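Local coordinates for omega transaminase (Pseudomonas sp., PDB 5LHA), which probably transfers amino groups between amines or amino acids and keto compounds, using pyridoxal phosphate, here in its pyridoxamine phosphate form, as cofactor, at residues A[72-77]-A[338-343]; A[94-99]-A[333-338]; A[113-118]-A[304-309]. One frame throughout, in Å; residues are numbered along the deposited sequence.

In the fold
The three contacts tie residues 72-118 to residues 304-343 of one fold-type I transaminase chain. Their order is mirrored: interaction 1 pairs the earliest segment with the latest, interaction 2 lies within the span it closes, and interaction 3 within that of interaction 2. Interactions 1 and 2 share Cys338 and helix 335-350, whose start meets the beginning of helix 97-109 and whose next turn meets helix 72-85; their centres are about 13 Å apart, and Ala339 packs on Arg98. Interaction 3, centred about 18 Å from interaction 2, joins two strands of the seven-stranded sheet that holds strand 260-264. All three reach the second subunit, interaction 1 through Lys75 alone, and so lie near the interface.

Interaction 1. Residues A[72-77]-A[338-343]; sequences ASVKAA and CAAALA
Val74 holds CG1 anti to its backbone N (chi1 -176°) and CG2 anti to its carbonyl carbon, and this rotation sends the two methyls to different residues on helix 335-350. Val74 CG2 meets Ala343 CB at 4.0 Å, while Val74 CG1 lies 4.3 Å from Ala340 CB, close to that residue's carbonyl oxygen. One turn on, Ala77 points its CB toward the partner helix: this CB touches Ala343 CB at 4.0 Å and sits 3.8 Å from the carbonyl oxygen of Ala339. The Ala343 methyl therefore fits between Val74 and Ala77. These are residues of two nearly antiparallel helices, whose segment axes run at 155° and approach to 8.4 Å, an approach consistent with the small alanine side chains on both. The pair packs helix 72-85 against helix 335-350 in this class-III aminotransferase without any hydrogen bond between the two segments; contact is through methyl groups and backbone carbonyls. Val74 is buried further by Ile67, Tyr299, Val344 and Ile347. On the side of helix 72-85 turned away from Ala343, Lys75 forms a salt bridge to Asp83 of the second subunit.

Interaction 2. Residues A[94-99]-A[333-338]; sequences IAHPRV and GHPTAC
The imidazole of His96 is sandwiched between two aliphatic groups: CG1 of Val99 from its own segment lies over the centre of one face, and Pro335 covers the other. The proline approaches with CG, 3.6 Å from the ring centroid and 15° off the ring normal, a CH-pi contact displaced toward the CE1-NE2 rim. At the ring edge, near its plane, is the carbonyl of Gly333, whose O accepts a hydrogen bond from His96 NE2 at 2.7 Å; the bond is short but strongly bent (125° at the hydrogen) and counts as weak. With chi1 at 57°, His96 CG stands between the backbone N and the carbonyl carbon, and the ring reaches across to Gly333 and Pro335 from there. Val99 CG2 packs 4.2 Å from Gly333 CA. Farther along, the methylene of Cys338 rests on Arg98, CB to CB at 3.9 Å. The guanidinium of Arg98 turns away to salt bridges with Asp101 and Glu84. His334 leaves the backbone away from the 94-99 segment: ND1 weakly caps the N-H groups of Thr336 and Ala337, and NE2 bonds to Gly298 O of the second subunit. Both His96 and His334 occupy N-cap positions, so the contact joins the starts of helices 97-109 and 335-350, buried at the interface with the second subunit of this fold-type I enzyme.

Interaction 3. Residues A[113-118]-A[304-309]; sequences ERMARV and ATLFNQ
Strands 115-118 and 304-308 run antiparallel with a classic beta bulge, in which Ala116 and Arg117 both face Phe307 and Phe307 O accepts from Ala116 N at 2.6 Å and from Arg117 N at 3.0 Å. The return bond, Phe307 N to Arg117 O, measures 2.7 Å, and beyond the bulge Gln309 N, at the start of helix 309-316, donates to Arg114 O. Val118 and Leu306 lie side by side on one face of the sheet, Val118 CG2 meeting Leu306 CG at 3.9 Å while CG1 touches Ala304 CB. Met115 crosses Leu306 at about a right angle; chi1 (-70°) and chi2 (-58°) bring Met115 SD to 3.7 Å from Leu306 CB. On the face carrying Arg117 and Phe307, the phenyl ring presents its edge to Arg117 O and meets Trp22 of the second subunit, while Arg117 NE pairs with Glu316. Asn308, paired with Met115 at the end of the ladder, caps helix 309-316, OD1 accepting from Ile311 N, and its CB lies 3.5 Å from Arg114 NH1. The bulged pair joins strand 115-121, outermost within this chain, to strand 303-308; the mixed seven-stranded large-domain sheet, with 303-308 antiparallel to its neighbours, is characteristic of fold-type I pyridoxal phosphate enzymes.

Interaction 1. Residues A[72-77]-A[338-343]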
ATOM      1  N   ALA A  72     -17.170 -43.128 -16.176  1.00 29.62           N
ATOM      2  CA  ALA A  72     -17.982 -43.052 -17.391  1.00 26.47           C
ATOM      3  C   ALA A  72     -19.113 -42.036 -17.252  1.00 24.83           C
ATOM      4  O   ALA A  72     -19.323 -41.204 -18.141  1.00 24.23           O
ATOM      5  CB  ALA A  72     -18.532 -44.435 -17.740  1.00 26.29           C
ATOM      6  N   SER A  73     -19.850 -42.086 -16.139  1.00 25.91           N
ATOM      7  CA  SER A  73     -20.996 -41.193 -15.944  1.00 27.02           C
ATOM      8  C   SER A  73     -20.614 -39.716 -16.077  1.00 27.43           C
ATOM      9  O   SER A  73     -21.373 -38.918 -16.643  1.00 27.74           O
ATOM     10  CB  SER A  73     -21.628 -41.465 -14.577  1.00 28.73           C
ATOM     11  OG  SER A  73     -20.721 -41.178 -13.528  1.00 30.06           O
ATOM     12  N   VAL A  74     -19.475 -39.322 -15.503  1.00 28.62           N
ATOM     13  CA  VAL A  74     -19.001 -37.941 -15.611  1.00 29.35           C
ATOM     14  C   VAL A  74     -18.606 -37.610 -17.048  1.00 29.60           C
ATOM     15  O   VAL A  74     -18.902 -36.520 -17.553  1.00 29.16           O
ATOM     16  CB  VAL A  74     -17.836 -37.698 -14.634  1.00 28.21           C
ATOM     17  CG1 VAL A  74     -17.391 -36.234 -14.665  1.00 28.97           C
ATOM     18  CG2 VAL A  74     -18.232 -38.108 -13.224  1.00 27.97           C
ATOM     19  N   LYS A  75     -17.892 -38.523 -17.713  1.00 31.38           N
ATOM     20  CA  LYS A  75     -17.564 -38.308 -19.119  1.00 29.92           C
ATOM     21  C   LYS A  75     -18.825 -38.175 -19.967  1.00 30.55           C
ATOM     22  O   LYS A  75     -18.869 -37.371 -20.906  1.00 30.95           O
ATOM     23  CB  LYS A  75     -16.679 -39.438 -19.647  1.00 29.66           C
ATOM     24  CG  LYS A  75     -15.302 -39.549 -19.002  1.00 29.55           C
ATOM     25  CD  LYS A  75     -14.446 -40.592 -19.717  1.00 30.31           C
ATOM     26  CE  LYS A  75     -15.221 -41.872 -20.011  1.00 31.35           C
ATOM     27  NZ  LYS A  75     -14.344 -42.974 -20.522  1.00 30.16           N
ATOM     28  N   ALA A  76     -19.852 -38.979 -19.668  1.00 31.53           N
ATOM     29  CA  ALA A  76     -21.123 -38.890 -20.391  1.00 30.80           C
ATOM     30  C   ALA A  76     -21.831 -37.562 -20.134  1.00 28.18           C
ATOM     31  O   ALA A  76     -22.463 -37.005 -21.039  1.00 27.99           O
ATOM     32  CB  ALA A  76     -22.030 -40.064 -20.016  1.00 29.65           C
ATOM     33  N   ALA A  77     -21.770 -37.056 -18.902  1.00 26.78           N
ATOM     34  CA  ALA A  77     -22.377 -35.761 -18.605  1.00 23.35           C
ATOM     35  C   ALA A  77     -21.738 -34.643 -19.418  1.00 23.66           C
ATOM     36  O   ALA A  77     -22.439 -33.779 -19.955  1.00 23.15           O
ATOM     37  CB  ALA A  77     -22.262 -35.462 -17.108  1.00 19.73           C
ATOM     38  N   CYS A 338     -20.432 -27.015 -14.985  1.00 24.53           N
ATOM     39  CA  CYS A 338     -21.525 -27.295 -14.062  1.00 25.99           C
ATOM     40  C   CYS A 338     -22.041 -28.719 -14.247  1.00 26.95           C
ATOM     41  O   CYS A 338     -22.166 -29.480 -13.277  1.00 26.47           O
ATOM     42  CB  CYS A 338     -22.646 -26.277 -14.277  1.00 28.59           C
ATOM     43  SG  CYS A 338     -22.193 -24.585 -13.832  1.00 29.93           S
ATOM     44  N   ALA A 339     -22.312 -29.101 -15.504  1.00 24.79           N
ATOM     45  CA  ALA A 339     -22.787 -30.443 -15.827  1.00 25.16           C
ATOM     46  C   ALA A 339     -21.897 -31.523 -15.231  1.00 24.01           C
ATOM     47  O   ALA A 339     -22.391 -32.509 -14.665  1.00 24.37           O
ATOM     48  CB  ALA A 339     -22.882 -30.611 -17.347  1.00 28.25           C
ATOM     49  N   ALA A 340     -20.579 -31.390 -15.416  1.00 23.16           N
ATOM     50  CA  ALA A 340     -19.651 -32.345 -14.825  1.00 21.64           C
ATOM     51  C   ALA A 340     -19.714 -32.307 -13.302  1.00 24.02           C
ATOM     52  O   ALA A 340     -19.604 -33.350 -12.648  1.00 27.19           O
ATOM     53  CB  ALA A 340     -18.225 -32.087 -15.322  1.00 20.97           C
ATOM     54  N   ALA A 341     -19.845 -31.110 -12.719  1.00 23.61           N
ATOM     55  CA  ALA A 341     -19.948 -30.982 -11.268  1.00 25.66           C
ATOM     56  C   ALA A 341     -21.128 -31.772 -10.717  1.00 27.14           C
ATOM     57  O   ALA A 341     -21.000 -32.480  -9.707  1.00 18.83           O
ATOM     58  CB  ALA A 341     -20.076 -29.508 -10.879  1.00 18.12           C
ATOM     59  N   LEU A 342     -22.295 -31.646 -11.358  1.00 27.02           N
ATOM     60  CA  LEU A 342     -23.489 -32.341 -10.876  1.00 28.18           C
ATOM     61  C   LEU A 342     -23.275 -33.845 -10.838  1.00 30.93           C
ATOM     62  O   LEU A 342     -23.675 -34.510  -9.873  1.00 31.11           O
ATOM     63  CB  LEU A 342     -24.702 -31.983 -11.733  1.00 25.49           C
ATOM     64  CG  LEU A 342     -25.132 -30.521 -11.593  1.00 25.01           C
ATOM     65  CD1 LEU A 342     -26.120 -30.097 -12.678  1.00 25.12           C
ATOM     66  CD2 LEU A 342     -25.712 -30.294 -10.219  1.00 26.95           C
ATOM     67  N   ALA A 343     -22.631 -34.397 -11.871  1.00 30.43           N
ATOM     68  CA  ALA A 343     -22.357 -35.828 -11.884  1.00 30.06           C
ATOM     69  C   ALA A 343     -21.376 -36.201 -10.785  1.00 29.62           C
ATOM     70  O   ALA A 343     -21.495 -37.265 -10.168  1.00 29.86           O
ATOM     71  CB  ALA A 343     -21.815 -36.251 -13.251  1.00 31.10           C
TER

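Interaction 2. Residues A[94-99]-A[333-338]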
ATOM      1  N   ILE A  94     -28.463 -12.516 -17.989  1.00 27.27           N
ATOM      2  CA  ILE A  94     -28.389 -13.633 -18.917  1.00 27.22           C
ATOM      3  C   ILE A  94     -27.933 -14.863 -18.153  1.00 25.77           C
ATOM      4  O   ILE A  94     -27.085 -14.762 -17.264  1.00 25.39           O
ATOM      5  CB  ILE A  94     -27.430 -13.321 -20.086  1.00 30.20           C
ATOM      6  CG1 ILE A  94     -27.942 -12.107 -20.870  1.00 33.62           C
ATOM      7  CG2 ILE A  94     -27.246 -14.544 -20.999  1.00 29.71           C
ATOM      8  CD1 ILE A  94     -27.135 -11.769 -22.116  1.00 34.54           C
ATOM      9  N   ALA A  95     -28.511 -16.017 -18.472  1.00 25.42           N
ATOM     10  CA  ALA A  95     -28.019 -17.244 -17.857  1.00 26.02           C
ATOM     11  C   ALA A  95     -28.391 -18.429 -18.747  1.00 25.39           C
ATOM     12  O   ALA A  95     -28.727 -18.256 -19.922  1.00 27.27           O
ATOM     13  CB  ALA A  95     -28.545 -17.375 -16.418  1.00 25.74           C
ATOM     14  N   HIS A  96     -28.333 -19.626 -18.176  1.00 23.85           N
ATOM     15  CA  HIS A  96     -28.561 -20.884 -18.869  1.00 23.95           C
ATOM     16  C   HIS A  96     -28.922 -21.921 -17.821  1.00 25.07           C
ATOM     17  O   HIS A  96     -28.663 -21.712 -16.633  1.00 24.66           O
ATOM     18  CB  HIS A  96     -27.312 -21.319 -19.656  1.00 26.64           C
ATOM     19  CG  HIS A  96     -26.087 -21.463 -18.807  1.00 26.93           C
ATOM     20  ND1 HIS A  96     -25.836 -22.587 -18.050  1.00 26.47           N
ATOM     21  CD2 HIS A  96     -25.034 -20.637 -18.612  1.00 25.31           C
ATOM     22  CE1 HIS A  96     -24.692 -22.438 -17.409  1.00 24.94           C
ATOM     23  NE2 HIS A  96     -24.181 -21.265 -17.738  1.00 25.68           N
ATOM     24  N   PRO A  97     -29.517 -23.050 -18.222  1.00 26.34           N
ATOM     25  CA  PRO A  97     -30.078 -23.960 -17.203  1.00 27.20           C
ATOM     26  C   PRO A  97     -29.066 -24.523 -16.214  1.00 27.10           C
ATOM     27  O   PRO A  97     -29.369 -24.590 -15.015  1.00 27.96           O
ATOM     28  CB  PRO A  97     -30.740 -25.054 -18.049  1.00 27.49           C
ATOM     29  CG  PRO A  97     -31.129 -24.361 -19.299  1.00 26.68           C
ATOM     30  CD  PRO A  97     -30.013 -23.379 -19.573  1.00 26.83           C
ATOM     31  N   ARG A  98     -27.872 -24.921 -16.677  1.00 27.35           N
ATOM     32  CA  ARG A  98     -26.943 -25.667 -15.827  1.00 28.51           C
ATOM     33  C   ARG A  98     -26.485 -24.857 -14.620  1.00 28.18           C
ATOM     34  O   ARG A  98     -26.197 -25.438 -13.565  1.00 26.87           O
ATOM     35  CB  ARG A  98     -25.722 -26.118 -16.634  1.00 31.00           C
ATOM     36  CG  ARG A  98     -25.996 -27.183 -17.679  1.00 34.05           C
ATOM     37  CD  ARG A  98     -26.521 -28.506 -17.111  1.00 35.79           C
ATOM     38  NE  ARG A  98     -27.972 -28.507 -16.919  1.00 36.45           N
ATOM     39  CZ  ARG A  98     -28.863 -28.511 -17.903  1.00 36.80           C
ATOM     40  NH1 ARG A  98     -28.468 -28.499 -19.168  1.00 37.73           N
ATOM     41  NH2 ARG A  98     -30.155 -28.512 -17.623  1.00 37.52           N
ATOM     42  N   VAL A  99     -26.351 -23.534 -14.766  1.00 28.42           N
ATOM     43  CA  VAL A  99     -25.912 -22.703 -13.645  1.00 25.46           C
ATOM     44  C   VAL A  99     -27.000 -22.595 -12.579  1.00 26.86           C
ATOM     45  O   VAL A  99     -26.702 -22.527 -11.379  1.00 28.60           O
ATOM     46  CB  VAL A  99     -25.445 -21.324 -14.152  1.00 22.93           C
ATOM     47  CG1 VAL A  99     -26.558 -20.575 -14.815  1.00 22.19           C
ATOM     48  CG2 VAL A  99     -24.913 -20.511 -13.005  1.00 22.27           C
ATOM     49  N   GLY A 333     -19.811 -19.989 -14.153  1.00 29.37           N
ATOM     50  CA  GLY A 333     -21.011 -20.748 -14.453  1.00 28.99           C
ATOM     51  C   GLY A 333     -20.952 -21.558 -15.727  1.00 26.63           C
ATOM     52  O   GLY A 333     -22.003 -21.875 -16.291  1.00 27.08           O
ATOM     53  N   HIS A 334     -19.751 -21.903 -16.190  1.00 24.15           N
ATOM     54  CA  HIS A 334     -19.536 -22.609 -17.442  1.00 22.24           C
ATOM     55  C   HIS A 334     -20.447 -23.833 -17.534  1.00 21.07           C
ATOM     56  O   HIS A 334     -20.420 -24.689 -16.637  1.00 21.18           O
ATOM     57  CB  HIS A 334     -18.059 -23.012 -17.542  1.00 22.38           C
ATOM     58  CG  HIS A 334     -17.637 -23.477 -18.904  1.00 20.74           C
ATOM     59  ND1 HIS A 334     -17.947 -24.728 -19.393  1.00 20.08           N
ATOM     60  CD2 HIS A 334     -16.935 -22.856 -19.882  1.00 19.33           C
ATOM     61  CE1 HIS A 334     -17.454 -24.858 -20.611  1.00 19.52           C
ATOM     62  NE2 HIS A 334     -16.836 -23.735 -20.933  1.00 19.38           N
ATOM     63  N   PRO A 335     -21.270 -23.942 -18.580  1.00 20.20           N
ATOM     64  CA  PRO A 335     -22.257 -25.033 -18.617  1.00 21.72           C
ATOM     65  C   PRO A 335     -21.618 -26.404 -18.577  1.00 23.23           C
ATOM     66  O   PRO A 335     -22.116 -27.288 -17.870  1.00 25.16           O
ATOM     67  CB  PRO A 335     -23.021 -24.776 -19.923  1.00 21.58           C
ATOM     68  CG  PRO A 335     -22.789 -23.344 -20.248  1.00 20.81           C
ATOM     69  CD  PRO A 335     -21.474 -22.953 -19.654  1.00 19.51           C
ATOM     70  N   THR A 336     -20.539 -26.622 -19.326  1.00 21.84           N
ATOM     71  CA  THR A 336     -19.916 -27.936 -19.276  1.00 22.78           C
ATOM     72  C   THR A 336     -19.364 -28.212 -17.882  1.00 23.64           C
ATOM     73  O   THR A 336     -19.545 -29.312 -17.340  1.00 23.36           O
ATOM     74  CB  THR A 336     -18.825 -28.053 -20.340  1.00 23.34           C
ATOM     75  OG1 THR A 336     -19.362 -27.655 -21.607  1.00 23.84           O
ATOM     76  CG2 THR A 336     -18.323 -29.494 -20.437  1.00 21.46           C
ATOM     77  N   ALA A 337     -18.748 -27.199 -17.259  1.00 23.20           N
ATOM     78  CA  ALA A 337     -18.213 -27.362 -15.911  1.00 23.96           C
ATOM     79  C   ALA A 337     -19.308 -27.717 -14.921  1.00 25.21           C
ATOM     80  O   ALA A 337     -19.156 -28.636 -14.111  1.00 29.19           O
ATOM     81  CB  ALA A 337     -17.492 -26.084 -15.476  1.00 24.97           C
ATOM     82  N   CYS A 338     -20.432 -27.015 -14.985  1.00 24.53           N
ATOM     83  CA  CYS A 338     -21.525 -27.295 -14.062  1.00 25.99           C
ATOM     84  C   CYS A 338     -22.041 -28.719 -14.247  1.00 26.95           C
ATOM     85  O   CYS A 338     -22.166 -29.480 -13.277  1.00 26.47           O
ATOM     86  CB  CYS A 338     -22.646 -26.277 -14.277  1.00 28.59           C
ATOM     87  SG  CYS A 338     -22.193 -24.585 -13.832  1.00 29.93           S
TER

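Interaction 3. Residues A[113-118]-A[304-309]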
ATOM      1  N   GLU A 113     -25.048 -24.388   6.796  1.00 35.96           N
ATOM      2  CA  GLU A 113     -24.247 -23.183   6.941  1.00 33.67           C
ATOM      3  C   GLU A 113     -24.968 -21.939   6.432  1.00 32.64           C
ATOM      4  O   GLU A 113     -24.339 -20.887   6.294  1.00 31.10           O
ATOM      5  CB  GLU A 113     -22.904 -23.359   6.232  1.00 32.96           C
ATOM      6  CG  GLU A 113     -21.997 -24.410   6.878  1.00 32.24           C
ATOM      7  CD  GLU A 113     -22.508 -25.826   6.703  1.00 31.86           C
ATOM      8  OE1 GLU A 113     -23.130 -26.110   5.659  1.00 32.21           O
ATOM      9  OE2 GLU A 113     -22.306 -26.646   7.624  1.00 32.50           O
ATOM     10  N   ARG A 114     -26.276 -22.040   6.170  1.00 31.58           N
ATOM     11  CA  ARG A 114     -27.115 -20.915   5.741  1.00 31.19           C
ATOM     12  C   ARG A 114     -26.535 -20.201   4.519  1.00 30.49           C
ATOM     13  O   ARG A 114     -26.737 -19.001   4.328  1.00 30.87           O
ATOM     14  CB  ARG A 114     -27.355 -19.928   6.893  1.00 32.60           C
ATOM     15  CG  ARG A 114     -28.598 -19.034   6.721  1.00 34.97           C
ATOM     16  CD  ARG A 114     -28.845 -18.065   7.893  1.00 36.62           C
ATOM     17  NE  ARG A 114     -27.622 -17.717   8.627  1.00 37.28           N
ATOM     18  CZ  ARG A 114     -26.688 -16.855   8.212  1.00 32.13           C
ATOM     19  NH1 ARG A 114     -26.812 -16.231   7.052  1.00 28.02           N
ATOM     20  NH2 ARG A 114     -25.618 -16.621   8.963  1.00 31.40           N
ATOM     21  N   MET A 115     -25.809 -20.936   3.675  1.00 29.87           N
ATOM     22  CA  MET A 115     -25.320 -20.372   2.424  1.00 28.65           C
ATOM     23  C   MET A 115     -26.490 -20.024   1.514  1.00 29.50           C
ATOM     24  O   MET A 115     -27.426 -20.812   1.354  1.00 31.54           O
ATOM     25  CB  MET A 115     -24.391 -21.361   1.720  1.00 29.05           C
ATOM     26  CG  MET A 115     -23.044 -21.579   2.395  1.00 29.85           C
ATOM     27  SD  MET A 115     -22.087 -20.062   2.605  1.00 29.92           S
ATOM     28  CE  MET A 115     -21.262 -20.396   4.155  1.00 27.20           C
ATOM     29  N   ALA A 116     -26.425 -18.853   0.893  1.00 28.94           N
ATOM     30  CA  ALA A 116     -27.550 -18.337   0.123  1.00 32.51           C
ATOM     31  C   ALA A 116     -27.224 -18.043  -1.334  1.00 33.16           C
ATOM     32  O   ALA A 116     -28.093 -18.221  -2.191  1.00 32.20           O
ATOM     33  CB  ALA A 116     -28.106 -17.065   0.777  1.00 34.26           C
ATOM     34  N   ARG A 117     -26.000 -17.608  -1.638  1.00 33.48           N
ATOM     35  CA  ARG A 117     -25.615 -17.199  -2.979  1.00 32.69           C
ATOM     36  C   ARG A 117     -24.268 -17.809  -3.348  1.00 31.91           C
ATOM     37  O   ARG A 117     -23.392 -17.987  -2.495  1.00 29.17           O
ATOM     38  CB  ARG A 117     -25.534 -15.670  -3.089  1.00 32.47           C
ATOM     39  CG  ARG A 117     -26.853 -14.953  -2.874  1.00 33.45           C
ATOM     40  CD  ARG A 117     -27.749 -15.070  -4.094  1.00 35.70           C
ATOM     41  NE  ARG A 117     -28.982 -14.298  -3.952  1.00 37.74           N
ATOM     42  CZ  ARG A 117     -30.099 -14.761  -3.393  1.00 40.20           C
ATOM     43  NH1 ARG A 117     -30.153 -15.999  -2.925  1.00 41.78           N
ATOM     44  NH2 ARG A 117     -31.170 -13.989  -3.312  1.00 40.92           N
ATOM     45  N   VAL A 118     -24.113 -18.121  -4.637  1.00 31.39           N
ATOM     46  CA  VAL A 118     -22.877 -18.656  -5.195  1.00 30.17           C
ATOM     47  C   VAL A 118     -22.350 -17.675  -6.232  1.00 28.81           C
ATOM     48  O   VAL A 118     -23.120 -17.157  -7.050  1.00 26.55           O
ATOM     49  CB  VAL A 118     -23.079 -20.037  -5.848  1.00 29.70           C
ATOM     50  CG1 VAL A 118     -21.727 -20.663  -6.167  1.00 28.72           C
ATOM     51  CG2 VAL A 118     -23.926 -20.955  -4.977  1.00 30.39           C
ATOM     52  N   ALA A 304     -15.950 -22.181  -6.920  1.00 26.72           N
ATOM     53  CA  ALA A 304     -17.162 -21.554  -6.410  1.00 26.37           C
ATOM     54  C   ALA A 304     -16.897 -20.897  -5.067  1.00 25.39           C
ATOM     55  O   ALA A 304     -16.138 -21.420  -4.246  1.00 25.90           O
ATOM     56  CB  ALA A 304     -18.320 -22.554  -6.276  1.00 26.56           C
ATOM     57  N   THR A 305     -17.511 -19.733  -4.875  1.00 22.58           N
ATOM     58  CA  THR A 305     -17.545 -19.047  -3.593  1.00 22.49           C
ATOM     59  C   THR A 305     -19.000 -18.905  -3.171  1.00 23.61           C
ATOM     60  O   THR A 305     -19.801 -18.315  -3.902  1.00 24.13           O
ATOM     61  CB  THR A 305     -16.883 -17.680  -3.703  1.00 20.68           C
ATOM     62  OG1 THR A 305     -15.632 -17.833  -4.378  1.00 22.17           O
ATOM     63  CG2 THR A 305     -16.625 -17.093  -2.304  1.00 17.75           C
ATOM     64  N   LEU A 306     -19.343 -19.451  -2.009  1.00 24.60           N
ATOM     65  CA  LEU A 306     -20.701 -19.363  -1.477  1.00 24.45           C
ATOM     66  C   LEU A 306     -20.745 -18.339  -0.357  1.00 25.65           C
ATOM     67  O   LEU A 306     -19.804 -18.229   0.428  1.00 25.30           O
ATOM     68  CB  LEU A 306     -21.197 -20.709  -0.945  1.00 23.22           C
ATOM     69  CG  LEU A 306     -21.669 -21.762  -1.958  1.00 22.60           C
ATOM     70  CD1 LEU A 306     -20.493 -22.343  -2.729  1.00 24.68           C
ATOM     71  CD2 LEU A 306     -22.454 -22.862  -1.264  1.00 21.64           C
ATOM     72  N   PHE A 307     -21.855 -17.611  -0.278  1.00 28.25           N
ATOM     73  CA  PHE A 307     -22.061 -16.559   0.706  1.00 28.61           C
ATOM     74  C   PHE A 307     -23.343 -16.840   1.467  1.00 30.45           C
ATOM     75  O   PHE A 307     -24.341 -17.271   0.883  1.00 32.05           O
ATOM     76  CB  PHE A 307     -22.123 -15.184   0.033  1.00 27.19           C
ATOM     77  CG  PHE A 307     -20.921 -14.888  -0.829  1.00 28.11           C
ATOM     78  CD1 PHE A 307     -20.837 -15.371  -2.124  1.00 26.87           C
ATOM     79  CD2 PHE A 307     -19.869 -14.134  -0.329  1.00 29.04           C
ATOM     80  CE1 PHE A 307     -19.720 -15.115  -2.910  1.00 27.46           C
ATOM     81  CE2 PHE A 307     -18.747 -13.871  -1.113  1.00 29.94           C
ATOM     82  CZ  PHE A 307     -18.677 -14.357  -2.401  1.00 29.63           C
ATOM     83  N   ASN A 308     -23.310 -16.607   2.774  1.00 31.32           N
ATOM     84  CA  ASN A 308     -24.478 -16.908   3.581  1.00 29.06           C
ATOM     85  C   ASN A 308     -25.519 -15.796   3.449  1.00 28.90           C
ATOM     86  O   ASN A 308     -25.290 -14.766   2.809  1.00 27.17           O
ATOM     87  CB  ASN A 308     -24.060 -17.161   5.035  1.00 28.38           C
ATOM     88  CG  ASN A 308     -23.395 -15.956   5.691  1.00 27.46           C
ATOM     89  OD1 ASN A 308     -23.323 -14.878   5.117  1.00 28.40           O
ATOM     90  ND2 ASN A 308     -22.886 -16.153   6.898  1.00 26.54           N
ATOM     91  N   GLN A 309     -26.690 -16.039   4.054  1.00 30.46           N
ATOM     92  CA  GLN A 309     -27.809 -15.105   3.962  1.00 30.53           C
ATOM     93  C   GLN A 309     -27.441 -13.739   4.524  1.00 28.65           C
ATOM     94  O   GLN A 309     -27.830 -12.709   3.964  1.00 28.24           O
ATOM     95  CB  GLN A 309     -29.022 -15.670   4.701  1.00 33.90           C
ATOM     96  CG  GLN A 309     -30.359 -15.023   4.345  1.00 37.88           C
ATOM     97  CD  GLN A 309     -30.933 -15.499   3.021  1.00 42.20           C
ATOM     98  OE1 GLN A 309     -31.151 -16.696   2.822  1.00 44.22           O
ATOM     99  NE2 GLN A 309     -31.195 -14.563   2.113  1.00 42.86           N
TER